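PDB 3UHF: glutamate racemase from Campylobacter jejuni, which belongs to the Asp/Glu/hydantoin racemase family of alpha/beta proteins and holds a D-glutamic acid molecule in its pocket. Local coordinates for residues 124-129 with 235-240; 97-102 with 146-151; 170-175 with 181-186; 55-58 with 62-65; 42-47 with 248-253. All coordinates share one frame; numbering follows the deposited sequence.

Contact 1 of 5, residues 124-129 with 235-240; sequences TIKALH and LKEREN
K126 and E237 make a salt bridge that joins the last turns of helices 117-128 and 227-238, part of a wider salt-bridge network on the surface of the alpha/beta fold. The backbones stand well apart, their nearest CA atoms, those of K126 and E237, being 13.6 Å from one another. Two side chains span this separation from opposite directions, both extended beyond CG, which lets their ends meet across the gap. The tight part is confined to those ends: K126 NZ gives a hydrogen bond of 2.6 Å to E237 OE1, which accepts through its syn lone pair, and K126 CE follows at 3.6 Å from E237 OE1. The carboxylate is gripped on its other oxygen as well, since R238 NH1 lies 3.2 Å from E237 OE2 in a salt bridge within the same helix end. E122 is a second partner for both cations; its carboxylate comes close to that of E237, a like-charge approach that K126 and R238 probably screen. Outside these groups the contact is loose: just 64 Å² is buried over both segments, all of it by K126 and E237, and both residues are exposed. The inward side of helix 117-128 is packed differently, T124 and L128 lying on strand 199-202. Beyond the bridge, H129 ND1 sends a weak hydrogen bond of 3.4 Å back to K126 O, which lies in the imidazole plane.

Contact 2 of 5, residues 97-102 with 146-151; sequences ASAYAL and SEEYQK
The ring of Y100 meets S146 obliquely: S146 CB lies 3.6 Å from Y100 CZ and is equally far, 4.0 Å, from Y100 CE1 and CE2, so the approach centres on the hydroxyl end of the ring. The phenol oxygen also comes within 3.3 Å of S146 N, but the angle is poor and the pair is not a hydrogen bond; Y100 OH is instead bonded to A142 O. Elsewhere the ring packs on K68 and I71 of helix 68-82. S146 itself forms an ST turn, its OG accepting from E148 N at 3.1 Å where helix 148-155 begins. With OG between the backbone N and carbonyl carbon (chi1 79°), this hydroxyl also faces A99, and A99 CB touches S146 OG at 3.4 Å while the oxygen is hydrogen-bonded to T143 O as well. The second flat group, the carboxylate of E148, is linked to A99 O by a single water. Chi1 of E148 (-71°) lays its CG 3.5 Å from A99 O, and the bend at chi2 (-72°) turns the carboxylate from there to the water, which donates both to A99 O at 2.8 Å and to E148 OE1 at 3.0 Å.

Contact 3 of 5, residues 170-175 with 181-186; sequences VPMVEE and DFLQSA
M172 reaches across to F182, L183 and A186, tying together two successive helices, 169-174 and 181-191, that form a nearly antiparallel helical hairpin. The axes of the short segments 170-174 and 181-186 approach to 11.8 Å at an angle of 167°, wide enough for a long side chain to fill the gap, and from its own helix M172 does so nearly alone, with 100 of the 158 Å² buried in all. L183 and F182 follow with 24 and 20 Å², and no hydrogen bond crosses the contact. The methionine leaves its helix extended through chi2 and turns at chi3 (85°), which carries its methyl group to the far helix. There M172 CE sits almost exactly over one face of the F182 ring, 4.0 Å from the centroid and 7° off the normal, a CH-pi contact. The sulfur stands above the same ring at greater distance, SD of M172 lying 5.1 Å from the F182 centroid, as a Met-aromatic contact. L183 meets the methyl group from the side away from the F182 ring, its CD1 lying 3.9 Å from M172 CE, and the leucine side chain also touches S213 of helix 211-218. Residue V170, near the start of the first helix, belongs to the D-glutamic acid pocket, although the M172 side chain itself is about 12 Å from that ligand. One helical turn beyond F182, the methyl group A186 CB rests 3.9 Å from M172 SD.

Contact 4 of 5, residues 55-58 with 62-65; sequences YGDT and PYGV. With DGL (D-glutamic acid), chain C.
The side chains of D57 and Y63 cross at about a right angle, with carboxylate and ring planes 78° apart, and meet through a very short hydrogen bond: Y63 OH donates to D57 OD2 over 2.5 Å. The acceptor lies in the plane of the phenol ring, at its edge. D57 presents it with CG anti to the backbone N (chi1 -172°), from the centre of an inverse gamma turn whose T58 N to G56 O bond is weak. D57 OD2 also takes a salt bridge from R60 NE, and OD1 is bonded to S255 OG; these partners probably fix the rotation of the group. At the other end of Y63, the backbone turns toward the bound D-glutamic acid. Y63 N points nearly straight (176°) at DGL OE1, 2.8 Å away, while G64 N holds DGL OE2, also at 2.8 Å, so two consecutive N-H groups grip both oxygens of one carboxylate. P62, which follows a cis peptide bond, brings its CB to 3.3 Å from DGL OE2. The tyrosine is thus braced at its hydroxyl while its backbone lines the pocket, where S32, T96, N95 and T205 add further hydrogen bonds to the ligand. The contact closes a short loop between the C-terminal end of strand 51-56 and helix 68-82, beside strand 249-254.

Contact 5 of 5, residues 42-47 with 248-253; sequences SLYEAR and AKLHFY
Y44 lays one face of its ring against L250, and this apolar part carries much of the contact. L250 CD1 is 4.0 Å from the ring centroid and 20° off the normal, a CH-pi contact displaced toward the rim, while L250 CD2 comes to 3.7 Å from Y44 CD1. Both methyl groups lie on the same side of the ring plane, CD1 over the face and CD2 beside the rim, and the two side chains cross at about a right angle. With CG anti to the backbone N (chi1 -176°), the ring swings away from its helix toward the strand. The polar part surrounds A248. Its carbonyl oxygen lies in the ring plane at the edge, 3.4 Å from Y44 CE1. No direct hydrogen bond links the segments; two waters do that instead. One donates to Y44 O at 2.8 Å and accepts from A248 N at 2.9 Å. The other, in the plane of the phenol ring, is 2.8 Å from Y44 OH and donates to A248 O at 2.6 Å, so the backbone of A248 is bridged at both its N and its O. Helix 37-45 runs out in a Schellman motif at R47; L43 of the helix and A46 just after it touch helix 227-238. Strand 249-254 is an outermost strand of the five-stranded parallel sheet, bonded through K249 and H251 to strand 51-56, while F252 packs on helix 258-268.

Contacts 3 and 4 are buried, contact 2 is partly so, and contacts 1 and 5 lie at the surface. Their chemistry varies even at similar depth: contact 3 is wholly apolar across its helices, whereas contact 4 turns on a short hydrogen bond and ligand-binding N-H groups. At the surface, contact 1 is purely ionic, while contact 5 mixes ring packing with water bridges; water also spans contact 2. Contacts 4 and 5 share one sheet, where G56 N and Y253 O, 3.1 Å apart, probably form a hydrogen bond between neighbouring strands. Contacts 1 and 5 touch through L235 CD1 and L43 CD2 at 3.8 Å. Contacts 3 and 4 both hold pocket residues.

Contact 1 of 5, residues 124-129 with 235-240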
# COMPACT_ATOMS: atom_id res chain seq x y z
N THR A 124 -11.64 -5.69 4.55
CA THR A 124 -11.93 -7.12 4.44
C THR A 124 -13.15 -7.51 5.29
O THR A 124 -14.03 -8.24 4.83
CB THR A 124 -10.71 -7.98 4.87
OG1 THR A 124 -9.56 -7.60 4.11
CG2 THR A 124 -10.97 -9.47 4.67
N ILE A 125 -13.20 -7.00 6.52
CA ILE A 125 -14.35 -7.23 7.38
C ILE A 125 -15.65 -6.65 6.78
O ILE A 125 -16.70 -7.30 6.80
CB ILE A 125 -14.10 -6.66 8.79
CG1 ILE A 125 -12.98 -7.46 9.47
CG2 ILE A 125 -15.39 -6.68 9.62
CD1 ILE A 125 -12.53 -6.89 10.80
N LYS A 126 -15.57 -5.45 6.21
CA LYS A 126 -16.75 -4.89 5.55
C LYS A 126 -17.20 -5.74 4.36
O LYS A 126 -18.40 -5.89 4.12
CB LYS A 126 -16.47 -3.48 5.05
CG LYS A 126 -16.39 -2.40 6.13
CD LYS A 126 -16.23 -1.05 5.44
CE LYS A 126 -15.95 0.08 6.42
NZ LYS A 126 -15.40 1.25 5.68
N ALA A 127 -16.24 -6.28 3.61
CA ALA A 127 -16.54 -7.05 2.41
C ALA A 127 -17.14 -8.41 2.75
O ALA A 127 -18.04 -8.89 2.06
CB ALA A 127 -15.28 -7.22 1.56
N LEU A 128 -16.64 -9.04 3.82
CA LEU A 128 -17.07 -10.38 4.20
C LEU A 128 -18.19 -10.39 5.23
O LEU A 128 -19.15 -11.17 5.10
CB LEU A 128 -15.89 -11.19 4.76
CG LEU A 128 -14.74 -11.48 3.80
CD1 LEU A 128 -13.69 -12.30 4.54
CD2 LEU A 128 -15.26 -12.23 2.58
N HIS A 129 -18.06 -9.55 6.26
CA HIS A 129 -19.03 -9.44 7.36
C HIS A 129 -19.51 -10.81 7.83
O HIS A 129 -20.70 -11.04 8.06
CB HIS A 129 -20.21 -8.52 6.98
CG HIS A 129 -20.91 -8.93 5.72
ND1 HIS A 129 -20.57 -8.43 4.48
CD2 HIS A 129 -21.92 -9.80 5.51
CE1 HIS A 129 -21.34 -8.98 3.56
NE2 HIS A 129 -22.17 -9.82 4.16
N LEU A 235 -9.43 6.78 5.64
CA LEU A 235 -9.14 8.20 5.88
C LEU A 235 -10.39 9.05 5.99
O LEU A 235 -10.45 9.96 6.82
CB LEU A 235 -8.24 8.75 4.77
CG LEU A 235 -6.83 8.17 4.85
CD1 LEU A 235 -6.00 8.61 3.65
CD2 LEU A 235 -6.17 8.59 6.15
N LYS A 236 -11.39 8.76 5.16
CA LYS A 236 -12.64 9.52 5.21
C LYS A 236 -13.33 9.37 6.56
O LYS A 236 -14.03 10.29 7.03
CB LYS A 236 -13.57 9.12 4.06
CG LYS A 236 -13.01 9.52 2.69
CD LYS A 236 -14.00 9.34 1.54
CE LYS A 236 -14.10 7.89 1.11
NZ LYS A 236 -14.77 7.74 -0.21
N GLU A 237 -13.13 8.23 7.20
CA GLU A 237 -13.73 7.99 8.51
C GLU A 237 -12.92 8.57 9.67
O GLU A 237 -13.48 9.01 10.67
CB GLU A 237 -13.89 6.48 8.73
CG GLU A 237 -14.79 5.81 7.72
CD GLU A 237 -14.50 4.32 7.62
OE1 GLU A 237 -15.18 3.62 6.84
OE2 GLU A 237 -13.59 3.86 8.34
N ARG A 238 -11.59 8.55 9.54
CA ARG A 238 -10.69 8.92 10.63
C ARG A 238 -10.40 10.40 10.68
O ARG A 238 -10.19 10.97 11.75
CB ARG A 238 -9.35 8.18 10.49
CG ARG A 238 -9.20 6.98 11.41
CD ARG A 238 -10.07 5.83 10.97
NE ARG A 238 -9.94 4.68 11.86
CZ ARG A 238 -10.65 3.56 11.74
NH1 ARG A 238 -11.55 3.45 10.77
NH2 ARG A 238 -10.46 2.57 12.59
N GLU A 239 -10.34 11.03 9.51
CA GLU A 239 -10.01 12.44 9.43
C GLU A 239 -11.20 13.23 8.90
O GLU A 239 -12.17 12.67 8.40
CB GLU A 239 -8.77 12.65 8.56
CG GLU A 239 -7.51 12.01 9.14
CD GLU A 239 -7.01 12.72 10.39
OE1 GLU A 239 -7.28 13.92 10.55
OE2 GLU A 239 -6.34 12.07 11.22
N ASN A 240 -11.11 14.55 9.02
CA ASN A 240 -12.16 15.42 8.52
C ASN A 240 -11.80 15.93 7.13
O ASN A 240 -11.17 16.98 7.00
CB ASN A 240 -12.39 16.58 9.48
CG ASN A 240 -13.79 17.13 9.40
OD1 ASN A 240 -14.64 16.60 8.69
ND2 ASN A 240 -14.04 18.21 10.15

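Contact 2 of 5, residues 97-102 with 146-151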
# COMPACT_ATOMS: atom_id res chain seq x y z
N ALA A 97 6.64 -1.46 5.16
CA ALA A 97 6.88 -0.40 6.13
C ALA A 97 5.75 -0.33 7.16
O ALA A 97 6.00 -0.08 8.35
CB ALA A 97 7.03 0.94 5.42
N SER A 98 4.52 -0.54 6.71
CA SER A 98 3.37 -0.46 7.62
C SER A 98 3.43 -1.56 8.68
O SER A 98 2.93 -1.39 9.79
CB SER A 98 2.03 -0.54 6.85
OG SER A 98 1.81 0.61 6.05
N ALA A 99 4.04 -2.68 8.31
CA ALA A 99 4.14 -3.84 9.19
C ALA A 99 5.12 -3.64 10.33
O ALA A 99 5.01 -4.30 11.36
CB ALA A 99 4.49 -5.11 8.39
N TYR A 100 6.08 -2.73 10.17
CA TYR A 100 7.16 -2.60 11.17
C TYR A 100 7.37 -1.21 11.75
O TYR A 100 7.70 -1.08 12.93
CB TYR A 100 8.49 -3.09 10.58
CG TYR A 100 8.52 -4.58 10.33
CD1 TYR A 100 8.73 -5.48 11.38
CD2 TYR A 100 8.32 -5.09 9.06
CE1 TYR A 100 8.75 -6.84 11.15
CE2 TYR A 100 8.34 -6.45 8.83
CZ TYR A 100 8.55 -7.32 9.88
OH TYR A 100 8.57 -8.68 9.65
N ALA A 101 7.19 -0.17 10.94
CA ALA A 101 7.68 1.17 11.30
C ALA A 101 6.69 2.16 11.93
O ALA A 101 7.10 3.25 12.31
CB ALA A 101 8.35 1.82 10.09
N LEU A 102 5.41 1.82 12.01
CA LEU A 102 4.43 2.81 12.48
C LEU A 102 4.66 3.36 13.89
O LEU A 102 4.53 4.57 14.10
CB LEU A 102 3.00 2.28 12.35
CG LEU A 102 2.54 2.03 10.91
CD1 LEU A 102 1.05 1.71 10.89
CD2 LEU A 102 2.84 3.24 10.01
N SER A 146 5.81 -10.48 9.95
CA SER A 146 5.42 -9.54 11.01
C SER A 146 4.19 -10.02 11.78
O SER A 146 3.97 -9.61 12.93
CB SER A 146 5.10 -8.16 10.41
OG SER A 146 3.79 -8.15 9.83
N GLU A 147 3.40 -10.86 11.13
CA GLU A 147 2.14 -11.38 11.66
C GLU A 147 1.10 -10.29 11.94
O GLU A 147 0.12 -10.52 12.65
CB GLU A 147 2.38 -12.25 12.90
CG GLU A 147 3.16 -13.51 12.57
CD GLU A 147 3.48 -14.37 13.77
OE1 GLU A 147 3.11 -14.00 14.91
OE2 GLU A 147 4.12 -15.43 13.58
N GLU A 148 1.31 -9.10 11.38
CA GLU A 148 0.39 -8.00 11.67
C GLU A 148 -1.03 -8.24 11.12
O GLU A 148 -2.02 -8.01 11.83
CB GLU A 148 0.96 -6.66 11.18
CG GLU A 148 2.14 -6.18 12.03
CD GLU A 148 1.71 -5.69 13.41
OE1 GLU A 148 2.51 -5.82 14.36
OE2 GLU A 148 0.58 -5.18 13.54
N TYR A 149 -1.13 -8.71 9.88
CA TYR A 149 -2.46 -8.99 9.33
C TYR A 149 -3.11 -10.12 10.10
O TYR A 149 -4.29 -10.05 10.44
CB TYR A 149 -2.39 -9.38 7.85
CG TYR A 149 -2.30 -8.21 6.91
CD1 TYR A 149 -1.06 -7.75 6.47
CD2 TYR A 149 -3.44 -7.56 6.46
CE1 TYR A 149 -0.95 -6.68 5.61
CE2 TYR A 149 -3.35 -6.48 5.58
CZ TYR A 149 -2.09 -6.05 5.16
OH TYR A 149 -1.97 -4.99 4.31
N GLN A 150 -2.32 -11.17 10.37
CA GLN A 150 -2.83 -12.35 11.08
C GLN A 150 -3.38 -11.97 12.45
O GLN A 150 -4.48 -12.37 12.82
CB GLN A 150 -1.75 -13.42 11.24
CG GLN A 150 -1.21 -14.02 9.94
CD GLN A 150 0.02 -13.28 9.44
OE1 GLN A 150 0.01 -12.06 9.33
NE2 GLN A 150 1.10 -14.02 9.16
N LYS A 151 -2.61 -11.18 13.20
CA LYS A 151 -3.01 -10.79 14.55
C LYS A 151 -4.26 -9.93 14.55
O LYS A 151 -5.13 -10.08 15.42
CB LYS A 151 -1.87 -10.05 15.26
CG LYS A 151 -0.73 -10.96 15.74
CD LYS A 151 0.45 -10.12 16.23
CE LYS A 151 1.33 -10.87 17.23
NZ LYS A 151 2.23 -11.87 16.59
O HOH W 1 5.45 -5.61 13.77

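Contact 3 of 5, residues 170-175 with 181-186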
# COMPACT_ATOMS: atom_id res chain seq x y z
N VAL A 170 6.61 -9.10 -6.77
CA VAL A 170 7.15 -7.74 -6.76
C VAL A 170 8.06 -7.48 -7.97
O VAL A 170 7.78 -6.58 -8.76
CB VAL A 170 7.86 -7.39 -5.42
CG1 VAL A 170 8.71 -6.12 -5.57
CG2 VAL A 170 6.84 -7.24 -4.27
N PRO A 171 9.14 -8.27 -8.13
CA PRO A 171 9.98 -7.98 -9.31
C PRO A 171 9.29 -8.29 -10.65
O PRO A 171 9.64 -7.66 -11.64
CB PRO A 171 11.21 -8.88 -9.11
CG PRO A 171 10.78 -9.95 -8.15
CD PRO A 171 9.77 -9.26 -7.24
N MET A 172 8.36 -9.24 -10.69
CA MET A 172 7.62 -9.49 -11.92
C MET A 172 6.83 -8.26 -12.35
O MET A 172 6.86 -7.87 -13.52
CB MET A 172 6.70 -10.71 -11.79
CG MET A 172 7.51 -12.00 -11.71
SD MET A 172 6.52 -13.47 -11.38
CE MET A 172 6.02 -13.88 -13.06
N VAL A 173 6.15 -7.63 -11.39
CA VAL A 173 5.42 -6.40 -11.67
C VAL A 173 6.36 -5.32 -12.17
O VAL A 173 6.05 -4.60 -13.11
CB VAL A 173 4.63 -5.90 -10.43
CG1 VAL A 173 4.22 -4.44 -10.59
CG2 VAL A 173 3.41 -6.78 -10.21
N GLU A 174 7.53 -5.20 -11.55
CA GLU A 174 8.48 -4.17 -11.98
C GLU A 174 9.02 -4.42 -13.40
O GLU A 174 9.39 -3.47 -14.09
CB GLU A 174 9.59 -3.96 -10.93
CG GLU A 174 9.02 -3.38 -9.62
CD GLU A 174 10.08 -2.85 -8.66
OE1 GLU A 174 9.73 -2.56 -7.50
OE2 GLU A 174 11.26 -2.71 -9.07
N GLU A 175 9.03 -5.69 -13.80
CA GLU A 175 9.43 -6.10 -15.16
C GLU A 175 8.27 -6.01 -16.15
O GLU A 175 8.41 -6.37 -17.32
CB GLU A 175 10.01 -7.53 -15.16
CG GLU A 175 11.47 -7.60 -14.72
CD GLU A 175 12.26 -8.77 -15.30
OE1 GLU A 175 11.77 -9.48 -16.22
OE2 GLU A 175 13.40 -8.98 -14.85
N ASP A 181 1.83 -16.76 -19.58
CA ASP A 181 2.22 -18.09 -19.12
C ASP A 181 3.17 -18.07 -17.92
O ASP A 181 3.08 -18.91 -17.03
CB ASP A 181 2.88 -18.88 -20.26
CG ASP A 181 1.90 -19.29 -21.35
OD1 ASP A 181 0.69 -19.20 -21.14
OD2 ASP A 181 2.38 -19.73 -22.43
N PHE A 182 4.11 -17.13 -17.92
CA PHE A 182 5.11 -17.06 -16.87
C PHE A 182 4.42 -16.65 -15.57
O PHE A 182 4.64 -17.24 -14.52
CB PHE A 182 6.22 -16.08 -17.26
CG PHE A 182 7.39 -16.03 -16.30
CD1 PHE A 182 7.62 -17.07 -15.40
CD2 PHE A 182 8.24 -14.95 -16.30
CE1 PHE A 182 8.70 -17.01 -14.52
CE2 PHE A 182 9.33 -14.89 -15.42
CZ PHE A 182 9.56 -15.92 -14.54
N LEU A 183 3.56 -15.65 -15.64
CA LEU A 183 2.81 -15.27 -14.43
C LEU A 183 1.89 -16.42 -13.97
O LEU A 183 1.74 -16.65 -12.77
CB LEU A 183 2.02 -13.98 -14.66
CG LEU A 183 1.27 -13.48 -13.42
CD1 LEU A 183 2.25 -12.96 -12.36
CD2 LEU A 183 0.30 -12.40 -13.83
N GLN A 184 1.28 -17.13 -14.91
CA GLN A 184 0.44 -18.26 -14.54
C GLN A 184 1.26 -19.28 -13.75
O GLN A 184 0.78 -19.85 -12.78
CB GLN A 184 -0.15 -18.93 -15.79
CG GLN A 184 -0.89 -20.24 -15.51
CD GLN A 184 -2.21 -20.02 -14.79
OE1 GLN A 184 -2.77 -18.92 -14.81
NE2 GLN A 184 -2.71 -21.07 -14.14
N SER A 185 2.50 -19.49 -14.18
CA SER A 185 3.37 -20.45 -13.50
C SER A 185 3.73 -20.00 -12.08
O SER A 185 3.85 -20.82 -11.17
CB SER A 185 4.64 -20.69 -14.32
OG SER A 185 4.32 -21.29 -15.57
N ALA A 186 3.91 -18.69 -11.89
CA ALA A 186 4.18 -18.15 -10.56
C ALA A 186 2.97 -18.35 -9.65
O ALA A 186 3.10 -18.72 -8.48
CB ALA A 186 4.51 -16.68 -10.66

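Contact 4 of 5, residues 55-58 with 62-65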
# COMPACT_ATOMS: atom_id res chain seq x y z
N TYR A 55 7.23 10.18 -2.18
CA TYR A 55 8.65 9.87 -2.10
C TYR A 55 8.82 8.36 -2.12
O TYR A 55 8.21 7.65 -1.31
CB TYR A 55 9.28 10.44 -0.82
CG TYR A 55 10.73 10.04 -0.61
CD1 TYR A 55 11.72 10.40 -1.52
CD2 TYR A 55 11.12 9.33 0.51
CE1 TYR A 55 13.06 10.04 -1.32
CE2 TYR A 55 12.44 8.97 0.72
CZ TYR A 55 13.41 9.32 -0.20
OH TYR A 55 14.72 8.96 0.03
N GLY A 56 9.63 7.87 -3.05
CA GLY A 56 9.90 6.44 -3.14
C GLY A 56 11.39 6.20 -2.96
O GLY A 56 12.20 6.90 -3.56
N ASP A 57 11.75 5.24 -2.11
CA ASP A 57 13.17 5.00 -1.81
C ASP A 57 13.78 4.06 -2.85
O ASP A 57 14.28 2.97 -2.54
CB ASP A 57 13.33 4.42 -0.40
CG ASP A 57 14.78 4.34 0.05
OD1 ASP A 57 15.67 4.93 -0.62
OD2 ASP A 57 15.03 3.68 1.08
N THR A 58 13.72 4.47 -4.10
CA THR A 58 14.06 3.56 -5.19
C THR A 58 15.54 3.15 -5.22
O THR A 58 15.90 2.22 -5.92
CB THR A 58 13.65 4.15 -6.55
OG1 THR A 58 14.25 5.44 -6.69
CG2 THR A 58 12.13 4.28 -6.64
N PRO A 62 14.07 -3.43 -2.88
CA PRO A 62 12.89 -3.66 -2.04
C PRO A 62 13.20 -3.72 -0.55
O PRO A 62 14.33 -3.98 -0.15
CB PRO A 62 12.43 -5.05 -2.49
CG PRO A 62 13.73 -5.77 -2.73
CD PRO A 62 14.62 -4.71 -3.37
N TYR A 63 12.16 -3.52 0.26
CA TYR A 63 12.22 -3.67 1.71
C TYR A 63 11.71 -5.05 2.14
O TYR A 63 12.04 -5.55 3.21
CB TYR A 63 11.33 -2.61 2.41
CG TYR A 63 11.82 -1.16 2.39
CD1 TYR A 63 12.92 -0.77 1.64
CD2 TYR A 63 11.16 -0.18 3.14
CE1 TYR A 63 13.35 0.56 1.64
CE2 TYR A 63 11.58 1.14 3.13
CZ TYR A 63 12.67 1.51 2.39
OH TYR A 63 13.08 2.83 2.39
N GLY A 64 10.90 -5.66 1.27
CA GLY A 64 10.14 -6.85 1.62
C GLY A 64 10.95 -8.10 1.88
O GLY A 64 10.42 -9.07 2.41
N VAL A 65 12.22 -8.10 1.51
CA VAL A 65 13.09 -9.24 1.78
C VAL A 65 14.14 -8.91 2.83
O VAL A 65 15.05 -9.70 3.07
CB VAL A 65 13.77 -9.77 0.51
CG1 VAL A 65 12.74 -10.39 -0.41
CG2 VAL A 65 14.51 -8.64 -0.21
N DGL C . 6.25 -1.62 -1.15
CA DGL C . 6.42 -3.00 -0.71
C DGL C . 5.16 -3.50 -0.03
O DGL C . 4.07 -2.94 -0.22
CB DGL C . 6.74 -3.92 -1.90
CG DGL C . 8.13 -3.67 -2.49
CD DGL C . 9.21 -3.89 -1.45
OE1 DGL C . 9.76 -2.89 -0.94
OE2 DGL C . 9.47 -5.07 -1.11
OXT DGL C . 5.20 -4.49 0.69

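Contact 5 of 5, residues 42-47 with 248-253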
# COMPACT_ATOMS: atom_id res chain seq x y z
N SER A 42 -5.27 5.72 -5.89
CA SER A 42 -6.55 5.74 -5.18
C SER A 42 -6.78 7.07 -4.49
O SER A 42 -7.88 7.62 -4.54
CB SER A 42 -6.59 4.61 -4.13
OG SER A 42 -6.35 3.35 -4.73
N LEU A 43 -5.74 7.59 -3.83
CA LEU A 43 -5.85 8.86 -3.11
C LEU A 43 -6.14 10.03 -4.04
O LEU A 43 -6.93 10.92 -3.72
CB LEU A 43 -4.56 9.14 -2.34
CG LEU A 43 -4.21 8.13 -1.25
CD1 LEU A 43 -2.78 8.36 -0.76
CD2 LEU A 43 -5.20 8.24 -0.09
N TYR A 44 -5.49 10.00 -5.19
CA TYR A 44 -5.61 11.03 -6.21
C TYR A 44 -7.00 11.04 -6.82
O TYR A 44 -7.64 12.09 -6.95
CB TYR A 44 -4.55 10.73 -7.27
CG TYR A 44 -4.41 11.73 -8.39
CD1 TYR A 44 -4.07 13.05 -8.14
CD2 TYR A 44 -4.58 11.33 -9.70
CE1 TYR A 44 -3.92 13.96 -9.18
CE2 TYR A 44 -4.43 12.22 -10.75
CZ TYR A 44 -4.10 13.53 -10.48
OH TYR A 44 -3.96 14.41 -11.53
N GLU A 45 -7.48 9.86 -7.22
CA GLU A 45 -8.78 9.78 -7.88
C GLU A 45 -9.93 10.07 -6.92
O GLU A 45 -11.00 10.52 -7.34
CB GLU A 45 -8.94 8.43 -8.59
CG GLU A 45 -7.88 8.22 -9.67
CD GLU A 45 -7.99 6.88 -10.39
OE1 GLU A 45 -8.79 6.02 -9.96
OE2 GLU A 45 -7.26 6.69 -11.38
N ALA A 46 -9.71 9.84 -5.63
CA ALA A 46 -10.72 10.12 -4.61
C ALA A 46 -10.91 11.63 -4.35
O ALA A 46 -11.86 12.03 -3.67
CB ALA A 46 -10.39 9.39 -3.32
N ARG A 47 -10.00 12.44 -4.88
CA ARG A 47 -10.04 13.89 -4.72
C ARG A 47 -10.14 14.37 -3.28
O ARG A 47 -10.98 15.20 -2.94
CB ARG A 47 -11.18 14.49 -5.56
CG ARG A 47 -11.01 14.23 -7.05
CD ARG A 47 -11.73 15.26 -7.90
NE ARG A 47 -11.45 15.06 -9.32
CZ ARG A 47 -11.69 15.96 -10.26
NH1 ARG A 47 -12.22 17.14 -9.95
NH2 ARG A 47 -11.41 15.68 -11.53
N ALA A 248 -5.40 16.74 -7.09
CA ALA A 248 -4.28 17.28 -6.33
C ALA A 248 -3.11 17.66 -7.22
O ALA A 248 -2.91 17.10 -8.30
CB ALA A 248 -3.83 16.27 -5.28
N LYS A 249 -2.33 18.64 -6.77
CA LYS A 249 -1.02 18.90 -7.35
C LYS A 249 -0.11 17.79 -6.86
O LYS A 249 -0.07 17.50 -5.66
CB LYS A 249 -0.49 20.26 -6.90
CG LYS A 249 0.81 20.67 -7.58
CD LYS A 249 0.69 20.61 -9.10
CE LYS A 249 1.39 21.79 -9.76
NZ LYS A 249 2.80 21.91 -9.32
N LEU A 250 0.62 17.15 -7.77
CA LEU A 250 1.48 16.03 -7.42
C LEU A 250 2.95 16.43 -7.54
O LEU A 250 3.33 17.10 -8.49
CB LEU A 250 1.20 14.83 -8.32
CG LEU A 250 -0.20 14.23 -8.35
CD1 LEU A 250 -0.24 13.01 -9.26
CD2 LEU A 250 -0.62 13.85 -6.95
N HIS A 251 3.75 16.01 -6.56
CA HIS A 251 5.20 16.19 -6.64
C HIS A 251 5.86 14.86 -6.36
O HIS A 251 5.50 14.18 -5.40
CB HIS A 251 5.68 17.22 -5.61
CG HIS A 251 5.12 18.59 -5.83
ND1 HIS A 251 5.55 19.41 -6.86
CD2 HIS A 251 4.17 19.29 -5.16
CE1 HIS A 251 4.89 20.55 -6.81
NE2 HIS A 251 4.05 20.50 -5.79
N PHE A 252 6.82 14.49 -7.20
CA PHE A 252 7.50 13.20 -7.07
C PHE A 252 8.96 13.37 -6.69
O PHE A 252 9.68 14.17 -7.30
CB PHE A 252 7.40 12.43 -8.39
CG PHE A 252 6.00 12.06 -8.75
CD1 PHE A 252 5.24 12.86 -9.60
CD2 PHE A 252 5.42 10.91 -8.23
CE1 PHE A 252 3.94 12.52 -9.92
CE2 PHE A 252 4.11 10.57 -8.55
CZ PHE A 252 3.37 11.38 -9.39
N TYR A 253 9.39 12.62 -5.69
CA TYR A 253 10.80 12.55 -5.32
C TYR A 253 11.24 11.10 -5.19
O TYR A 253 10.44 10.23 -4.87
CB TYR A 253 11.03 13.28 -4.00
CG TYR A 253 10.67 14.75 -4.07
CD1 TYR A 253 11.63 15.70 -4.41
CD2 TYR A 253 9.39 15.19 -3.79
CE1 TYR A 253 11.31 17.05 -4.46
CE2 TYR A 253 9.06 16.54 -3.84
CZ TYR A 253 10.02 17.46 -4.18
OH TYR A 253 9.70 18.80 -4.23
O HOH W 2 -6.65 14.43 -5.83
O HOH W 3 -3.04 16.97 -10.89